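Local coordinates for protein transcriptional regulator nlh2 (Aquifex aeolicus, PDB 4G3V) that probably regulates transcription as a sigma-54 activator, its GAF domain, here in an inactive state, serving as the regulatory module, at residues Y23-S28 with G157-L162; E31-L36 with E43-A48; G79-R84 with A117-V122. All coordinates share one frame; numbering follows the deposited sequence. Where two conformers were deposited one is given.

Contact 1. Residues Y23-S28 with G157-L162; sequences YTFEES and GMFFKL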
# COMPACT_ATOMS: atom_id res chain seq x y z
N TYR A 23 8.38 6.93 -16.26
CA TYR A 23 7.83 6.22 -17.40
C TYR A 23 6.51 6.87 -17.80
O TYR A 23 5.88 7.55 -16.97
CB TYR A 23 7.64 4.73 -17.07
CG TYR A 23 8.92 4.08 -16.61
CD1 TYR A 23 9.95 3.79 -17.51
CD2 TYR A 23 9.13 3.78 -15.27
CE1 TYR A 23 11.12 3.22 -17.09
CE2 TYR A 23 10.30 3.22 -14.84
CZ TYR A 23 11.30 2.94 -15.76
OH TYR A 23 12.48 2.36 -15.33
N THR A 24 6.08 6.68 -19.05
CA THR A 24 4.81 7.28 -19.47
C THR A 24 3.70 6.63 -18.67
O THR A 24 3.91 5.58 -18.05
CB THR A 24 4.51 7.09 -20.97
OG1 THR A 24 4.27 5.70 -21.23
CG2 THR A 24 5.65 7.62 -21.84
N PHE A 25 2.53 7.24 -18.69
CA PHE A 25 1.39 6.75 -17.91
C PHE A 25 1.10 5.31 -18.30
O PHE A 25 1.05 4.42 -17.45
CB PHE A 25 0.17 7.64 -18.15
CG PHE A 25 -1.03 7.25 -17.33
CD1 PHE A 25 -1.07 7.50 -15.97
CD2 PHE A 25 -2.12 6.65 -17.93
CE1 PHE A 25 -2.19 7.15 -15.22
CE2 PHE A 25 -3.24 6.29 -17.19
CZ PHE A 25 -3.27 6.55 -15.83
N GLU A 26 0.95 5.06 -19.60
CA GLU A 26 0.61 3.74 -20.09
C GLU A 26 1.72 2.71 -19.85
O GLU A 26 1.43 1.58 -19.47
CB GLU A 26 0.24 3.80 -21.57
CG GLU A 26 -1.01 4.63 -21.86
CD GLU A 26 -0.74 6.13 -22.00
OE1 GLU A 26 0.40 6.61 -21.71
OE2 GLU A 26 -1.70 6.84 -22.42
N GLU A 27 2.98 3.09 -20.06
CA GLU A 27 4.10 2.17 -19.81
C GLU A 27 4.14 1.80 -18.33
O GLU A 27 4.44 0.65 -17.98
CB GLU A 27 5.45 2.77 -20.23
CG GLU A 27 5.62 3.00 -21.76
CD GLU A 27 5.91 1.73 -22.57
OE1 GLU A 27 6.42 1.86 -23.70
OE2 GLU A 27 5.62 0.60 -22.10
N SER A 28 3.84 2.76 -17.46
CA SER A 28 3.86 2.53 -16.01
C SER A 28 2.82 1.47 -15.62
O SER A 28 3.12 0.53 -14.88
CB SER A 28 3.59 3.84 -15.24
OG SER A 28 4.63 4.79 -15.47
N GLY A 157 -4.01 4.65 -7.16
CA GLY A 157 -4.74 5.87 -6.87
C GLY A 157 -3.77 7.04 -6.71
O GLY A 157 -3.99 8.13 -7.23
N MET A 158 -2.69 6.83 -5.97
CA MET A 158 -1.66 7.84 -5.78
C MET A 158 -1.08 8.23 -7.14
O MET A 158 -0.87 9.40 -7.43
CB MET A 158 -0.53 7.33 -4.89
CG MET A 158 -0.91 7.02 -3.45
SD MET A 158 -1.32 8.46 -2.45
CE MET A 158 0.17 9.43 -2.58
N PHE A 159 -0.83 7.22 -7.97
CA PHE A 159 -0.25 7.44 -9.29
C PHE A 159 -1.18 8.27 -10.18
O PHE A 159 -0.72 9.17 -10.90
CB PHE A 159 0.04 6.11 -9.98
CG PHE A 159 0.79 6.25 -11.29
CD1 PHE A 159 2.08 6.73 -11.31
CD2 PHE A 159 0.19 5.89 -12.49
CE1 PHE A 159 2.77 6.85 -12.52
CE2 PHE A 159 0.86 6.00 -13.68
CZ PHE A 159 2.16 6.48 -13.70
N PHE A 160 -2.47 7.97 -10.13
CA PHE A 160 -3.45 8.75 -10.90
C PHE A 160 -3.42 10.24 -10.49
O PHE A 160 -3.53 11.15 -11.34
CB PHE A 160 -4.87 8.21 -10.73
CG PHE A 160 -5.17 6.95 -11.51
CD1 PHE A 160 -4.17 6.06 -11.89
CD2 PHE A 160 -6.48 6.64 -11.86
CE1 PHE A 160 -4.47 4.90 -12.60
CE2 PHE A 160 -6.79 5.49 -12.56
CZ PHE A 160 -5.79 4.61 -12.94
N LYS A 161 -3.29 10.49 -9.20
CA LYS A 161 -3.16 11.85 -8.68
C LYS A 161 -1.86 12.49 -9.16
O LYS A 161 -1.83 13.65 -9.60
CB LYS A 161 -3.21 11.82 -7.14
CG LYS A 161 -3.08 13.19 -6.46
CD LYS A 161 -4.27 14.09 -6.72
CE LYS A 161 -4.08 15.46 -6.08
NZ LYS A 161 -5.30 16.28 -6.14
N LEU A 162 -0.77 11.72 -9.11
CA LEU A 162 0.53 12.18 -9.54
C LEU A 162 0.50 12.67 -10.98
O LEU A 162 1.08 13.71 -11.32
CB LEU A 162 1.55 11.05 -9.41
CG LEU A 162 3.01 11.37 -9.71
CD1 LEU A 162 3.48 12.55 -8.88
CD2 LEU A 162 3.86 10.15 -9.43
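The backbones of 23-28 and 157-162 come closest at Phe25 and Phe160, whose CA atoms lie 8.8 Å apart, a spacing filled by side chains. Segment 23-28 carries the start of helix 25-40 and segment 157-162 the end of helix 139-162, so an aromatic cluster of Phe25, Phe159 and Phe160 joins two helices of the GAF domain that are far apart in sequence. With CG of Phe25 anti to the N (chi1 -177°), the ring end swings nearer to helix 139-162 than the direction of CB alone would take it. One side of that ring, at CD1 and CE1, meets Phe159: CD1 lies 3.3 Å from Phe159 CE2. The two planes are only 5° from parallel, yet the centroids are 5.5 Å apart, so the rings are slid past one another and barely overlap. At CZ the Phe25 ring turns to the other phenylalanine, 3.8 Å from Phe160 CE1, and these two rings meet obliquely. Phe160 also packs on Ile120 and Ile49 of the sheet, and Phe159 reaches Leu19 as well as Met158 of the second subunit, which places the cluster between the sheet, the N-terminal helix and the dimer partner.

Ser28, three residues on from Phe25, meets the next atom of the Phe159 ring: its CB is 3.4 Å from Phe159 CZ. The start of the helix is fixed by Thr24 at the N-cap, whose OG1 accepts from Glu27 N at 3.1 Å. Thr24 O in turn takes two donors on opposite faces of its plane, Ser28 N and the hydroxyl of Ser28, whose OG stands 42° out of that plane at 2.8 Å from Thr24 O.

Contact 2. Residues E31-L36 with E43-A48; sequences EVLKVL and EHSFIA
The helix-on-sheet layer of the GAF fold is formed here by Leu33 of helix 25-40 against Ser45 and Ile47 of strand 44-51. The axes of the two short segments run nearly antiparallel, at 154°, and approach to 9.1 Å, a separation bridged mainly by Leu33. Both Ser45 and Ile47 point their CB toward the helix, while Phe46 between them points away, to the other face of the sheet.

In Leu33, CG anti to the carbonyl carbon (chi1 -60°) and an extended second torsion (chi2 -176°) together place CD2 between Ser45 OG and Ile47 CD1. CD2 does most of the touching: it lies 3.4 Å from Ser45 OG and 3.8 Å from Ile47 CD1, the leucine and isoleucine side chains crossing at a slant. The other methyl, CD1, also touches Ser45 OG, 3.6 Å away, and then the strand backbone at Phe46 CA, 4.0 Å from it. Leu33 also packs on Ser59 and Tyr61 of the adjoining strand, so it spans more than one strand of the sheet.

Among these apolar atoms the hydroxyl of Ser45 is buried but has a polar mate. A water accepts from Ser45 OG at 2.7 Å and donates to Leu33 O at 2.9 Å, linking the strand side chain to the helix carbonyl. The methyls of Leu33 and this water thus meet the same oxygen, one by packing and the other by hydrogen bonding. Beyond the strand, Phe46 makes an edge-to-face pair with Phe64.

Helix 25-40 laid along one face of a central antiparallel sheet, directly ahead of the strand it covers, is the arrangement expected of a GAF domain.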
# COMPACT_ATOMS: atom_id res chain seq x y z
N GLU A 31 3.85 -1.94 -16.75
CA GLU A 31 4.95 -2.51 -15.98
C GLU A 31 4.43 -3.03 -14.64
O GLU A 31 4.90 -4.05 -14.14
CB GLU A 31 6.07 -1.49 -15.78
CG GLU A 31 7.35 -2.06 -15.19
CD GLU A 31 8.15 -2.93 -16.14
OE1 GLU A 31 7.77 -3.08 -17.33
OE2 GLU A 31 9.17 -3.48 -15.68
N VAL A 32 3.45 -2.35 -14.05
CA VAL A 32 2.81 -2.88 -12.85
C VAL A 32 2.21 -4.28 -13.10
O VAL A 32 2.42 -5.21 -12.31
CB VAL A 32 1.72 -1.92 -12.34
CG1 VAL A 32 0.88 -2.57 -11.21
CG2 VAL A 32 2.34 -0.64 -11.86
N LEU A 33 1.48 -4.44 -14.20
CA LEU A 33 0.88 -5.73 -14.49
C LEU A 33 1.94 -6.79 -14.78
O LEU A 33 1.77 -7.96 -14.43
CB LEU A 33 -0.11 -5.62 -15.66
CG LEU A 33 -1.28 -4.65 -15.41
CD1 LEU A 33 -2.29 -4.65 -16.56
CD2 LEU A 33 -1.98 -4.97 -14.10
N LYS A 34 3.03 -6.37 -15.41
CA LYS A 34 4.12 -7.29 -15.70
C LYS A 34 4.75 -7.81 -14.41
O LYS A 34 5.06 -9.00 -14.30
CB LYS A 34 5.18 -6.60 -16.56
CG LYS A 34 6.32 -7.50 -16.99
CD LYS A 34 7.37 -6.72 -17.76
CE LYS A 34 6.80 -6.06 -19.00
NZ LYS A 34 7.83 -5.25 -19.71
N VAL A 35 4.94 -6.94 -13.43
CA VAL A 35 5.53 -7.40 -12.17
C VAL A 35 4.52 -8.23 -11.36
O VAL A 35 4.91 -9.14 -10.62
CB VAL A 35 6.22 -6.28 -11.33
CG1 VAL A 35 7.38 -5.65 -12.13
CG2 VAL A 35 5.27 -5.22 -10.90
N LEU A 36 3.23 -7.97 -11.50
CA LEU A 36 2.24 -8.84 -10.85
C LEU A 36 2.37 -10.26 -11.40
O LEU A 36 2.23 -11.24 -10.67
CB LEU A 36 0.83 -8.33 -11.08
CG LEU A 36 0.43 -7.19 -10.15
CD1 LEU A 36 -0.97 -6.70 -10.45
CD2 LEU A 36 0.53 -7.67 -8.71
N GLU A 43 -1.53 -14.13 -14.30
CA GLU A 43 -1.36 -14.30 -15.73
C GLU A 43 -2.30 -13.46 -16.59
O GLU A 43 -2.00 -13.18 -17.74
CB GLU A 43 -1.47 -15.80 -16.09
CG GLU A 43 -0.27 -16.63 -15.60
CD GLU A 43 -0.63 -18.07 -15.26
OE1 GLU A 43 -1.18 -18.30 -14.16
OE2 GLU A 43 -0.35 -18.98 -16.07
N HIS A 44 -3.44 -13.05 -16.03
CA HIS A 44 -4.39 -12.22 -16.75
C HIS A 44 -4.84 -11.06 -15.88
O HIS A 44 -5.26 -11.26 -14.73
CB HIS A 44 -5.62 -13.04 -17.16
CG HIS A 44 -5.29 -14.34 -17.84
ND1 HIS A 44 -5.01 -14.42 -19.18
CD2 HIS A 44 -5.20 -15.60 -17.35
CE1 HIS A 44 -4.76 -15.68 -19.50
NE2 HIS A 44 -4.88 -16.42 -18.41
N SER A 45 -4.80 -9.85 -16.41
CA SER A 45 -5.13 -8.68 -15.60
C SER A 45 -5.38 -7.48 -16.46
O SER A 45 -4.95 -7.43 -17.62
CB SER A 45 -3.98 -8.35 -14.63
OG SER A 45 -2.80 -8.03 -15.35
N PHE A 46 -6.07 -6.49 -15.90
CA PHE A 46 -6.22 -5.22 -16.57
C PHE A 46 -6.44 -4.11 -15.56
O PHE A 46 -6.81 -4.35 -14.43
CB PHE A 46 -7.34 -5.26 -17.63
CG PHE A 46 -8.74 -5.43 -17.07
CD1 PHE A 46 -9.42 -4.36 -16.51
CD2 PHE A 46 -9.38 -6.65 -17.15
CE1 PHE A 46 -10.72 -4.52 -16.00
CE2 PHE A 46 -10.67 -6.83 -16.66
CZ PHE A 46 -11.35 -5.76 -16.09
N ILE A 47 -6.13 -2.89 -15.99
CA ILE A 47 -6.41 -1.69 -15.23
C ILE A 47 -7.34 -0.87 -16.12
O ILE A 47 -7.01 -0.58 -17.27
CB ILE A 47 -5.12 -0.92 -14.89
CG1 ILE A 47 -4.27 -1.75 -13.94
CG2 ILE A 47 -5.44 0.43 -14.29
CD1 ILE A 47 -2.83 -1.28 -13.77
N ALA A 48 -8.53 -0.57 -15.60
CA ALA A 48 -9.52 0.22 -16.33
C ALA A 48 -9.65 1.59 -15.68
O ALA A 48 -9.58 1.73 -14.45
CB ALA A 48 -10.84 -0.48 -16.33
O HOH W 1 -0.67 -9.45 -14.38

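Contact 3. Residues G79-R84 with A117-V122; sequences GKVFQR and AAPIKV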
# COMPACT_ATOMS: atom_id res chain seq x y z
N GLY A 79 -17.80 -3.68 -12.95
CA GLY A 79 -18.72 -2.55 -12.91
C GLY A 79 -19.28 -2.30 -11.52
O GLY A 79 -19.58 -1.16 -11.16
N LYS A 80 -19.45 -3.35 -10.73
CA LYS A 80 -19.94 -3.18 -9.37
C LYS A 80 -18.89 -2.53 -8.47
O LYS A 80 -19.20 -1.69 -7.64
CB LYS A 80 -20.41 -4.51 -8.79
CG LYS A 80 -21.77 -4.95 -9.32
CD LYS A 80 -22.08 -6.38 -8.92
CE LYS A 80 -23.52 -6.74 -9.21
NZ LYS A 80 -23.85 -6.56 -10.65
N VAL A 81 -17.63 -2.91 -8.66
CA VAL A 81 -16.55 -2.29 -7.89
C VAL A 81 -16.48 -0.81 -8.26
O VAL A 81 -16.28 0.04 -7.39
CB VAL A 81 -15.20 -2.98 -8.16
CG1 VAL A 81 -14.07 -2.24 -7.44
CG2 VAL A 81 -15.26 -4.45 -7.68
N PHE A 82 -16.65 -0.53 -9.54
CA PHE A 82 -16.69 0.84 -10.06
C PHE A 82 -17.78 1.64 -9.36
O PHE A 82 -17.55 2.75 -8.88
CB PHE A 82 -16.95 0.77 -11.57
CG PHE A 82 -17.08 2.11 -12.26
CD1 PHE A 82 -16.56 3.27 -11.72
CD2 PHE A 82 -17.74 2.20 -13.48
CE1 PHE A 82 -16.70 4.50 -12.39
CE2 PHE A 82 -17.88 3.41 -14.15
CZ PHE A 82 -17.36 4.56 -13.61
N GLN A 83 -18.97 1.06 -9.27
CA GLN A 83 -20.14 1.73 -8.69
C GLN A 83 -20.01 2.01 -7.20
O GLN A 83 -20.27 3.13 -6.74
CB GLN A 83 -21.38 0.88 -8.91
CG GLN A 83 -22.62 1.46 -8.25
CD GLN A 83 -23.77 0.48 -8.23
OE1 GLN A 83 -23.84 -0.42 -9.07
NE2 GLN A 83 -24.67 0.64 -7.25
N ARG A 84 -19.62 0.99 -6.43
CA ARG A 84 -19.65 1.08 -4.97
C ARG A 84 -18.32 1.46 -4.36
O ARG A 84 -18.28 1.89 -3.21
CB ARG A 84 -20.09 -0.24 -4.36
CG ARG A 84 -21.49 -0.59 -4.70
CD ARG A 84 -22.08 -1.65 -3.76
NE ARG A 84 -23.39 -2.03 -4.27
CZ ARG A 84 -24.50 -1.34 -4.06
NH1 ARG A 84 -24.49 -0.26 -3.28
NH2 ARG A 84 -25.62 -1.75 -4.62
N ALA A 117 -11.13 -7.79 -7.92
CA ALA A 117 -11.22 -6.47 -8.50
C ALA A 117 -11.22 -5.46 -7.37
O ALA A 117 -12.01 -5.58 -6.42
CB ALA A 117 -12.48 -6.35 -9.36
N ALA A 118 -10.33 -4.47 -7.47
CA ALA A 118 -10.19 -3.47 -6.42
C ALA A 118 -10.25 -2.08 -7.02
O ALA A 118 -9.72 -1.82 -8.12
CB ALA A 118 -8.88 -3.65 -5.68
N PRO A 119 -10.87 -1.15 -6.29
CA PRO A 119 -11.03 0.21 -6.79
C PRO A 119 -9.71 0.98 -6.72
O PRO A 119 -8.84 0.72 -5.87
CB PRO A 119 -12.06 0.82 -5.85
CG PRO A 119 -11.89 0.09 -4.58
CD PRO A 119 -11.43 -1.31 -4.93
N ILE A 120 -9.58 1.92 -7.65
CA ILE A 120 -8.48 2.86 -7.69
C ILE A 120 -9.11 4.22 -7.41
O ILE A 120 -9.87 4.74 -8.23
CB ILE A 120 -7.83 2.87 -9.09
CG1 ILE A 120 -7.20 1.51 -9.38
CG2 ILE A 120 -6.76 3.96 -9.19
CD1 ILE A 120 -6.79 1.32 -10.84
N LYS A 121 -8.79 4.78 -6.25
CA LYS A 121 -9.46 5.99 -5.75
C LYS A 121 -8.53 7.18 -5.60
O LYS A 121 -7.41 7.04 -5.10
CB LYS A 121 -10.08 5.71 -4.39
CG LYS A 121 -11.23 4.72 -4.43
CD LYS A 121 -12.00 4.73 -3.12
CE LYS A 121 -13.02 3.65 -3.07
NZ LYS A 121 -13.80 3.69 -1.80
N VAL A 122 -9.03 8.33 -6.02
CA VAL A 122 -8.36 9.60 -5.82
C VAL A 122 -9.28 10.52 -5.01
O VAL A 122 -10.41 10.86 -5.45
CB VAL A 122 -8.03 10.27 -7.15
CG1 VAL A 122 -7.36 11.61 -6.91
CG2 VAL A 122 -7.14 9.36 -8.00
O HOH W 2 -16.91 3.32 -1.44
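Val81 overlaps the side chains of Ala117 and Pro119 and the backbone between them, its two methyls set one after the other along the strand. CG1 lies over the peptide that joins Ala118 to Pro119, 3.6 Å from Pro119 N, and also touches the proline ring, 3.8 Å from Pro119 CD. CG2 reaches back along the strand to Ala117, where it is 3.7 Å from the carbonyl oxygen Ala117 O and 3.8 Å from the methyl carbon Ala117 CB. The valine torsion explains the division: CG1 is anti to the backbone N (chi1 175°) and CG2 is anti to the carbonyl carbon, which sends one methyl to each end of the three-residue step. The side chains of Val81 and Pro119 cross at about a right angle.

The main chains approach closely for a helix on a strand. The CA atoms of Val81 and Pro119 are 6.2 Å apart, and the segment axes come to 7.9 Å with 38° between their directions. Ala117, the residue whose CB points toward the helix, is small, in keeping with that short distance. In the GAF fold this is helix 76-84 resting against strand 113-122 of the central antiparallel sheet; Ala117 also packs on Val129 and Thr131 of the neighbouring strand, and Phe82, pointing away from segment 117-122, reaches Val126. Replacing this valine by alanine removes both gamma methyls and would probably leave a gap over the Ala118-Pro119 peptide and deprive the methyl of Ala117 of its helix partner.

At the C-terminal end of the helix the link is polar. Lys121 extends its chain toward it, and a water lies between, donating to Arg84 O at 2.7 Å and accepting from Lys121 NZ at 3.2 Å. Lys121 NZ also bonds directly to Gly85 O.

Overall arrangement
Contacts 1 and 2 share helix 25-40 and their centres lie about 13 Å apart; the centre of contact 3 is about 17 Å from that of contact 1 and about 16 Å from that of contact 2. Both segments of contact 2 come earlier in the chain than those of contact 3, and both contacts fall between the two halves of contact 1, which ties the first part of the domain to its last helix. Contacts 2 and 3 reach the same antiparallel sheet and meet where Ile47 CG2 packs on Ile120 CD1, 3.8 Å away. Gly157 of contact 1 packs against Val122 of contact 3. Contacts 1 and 3 both touch the second subunit, so this packing connects the sheet with the dimer interface.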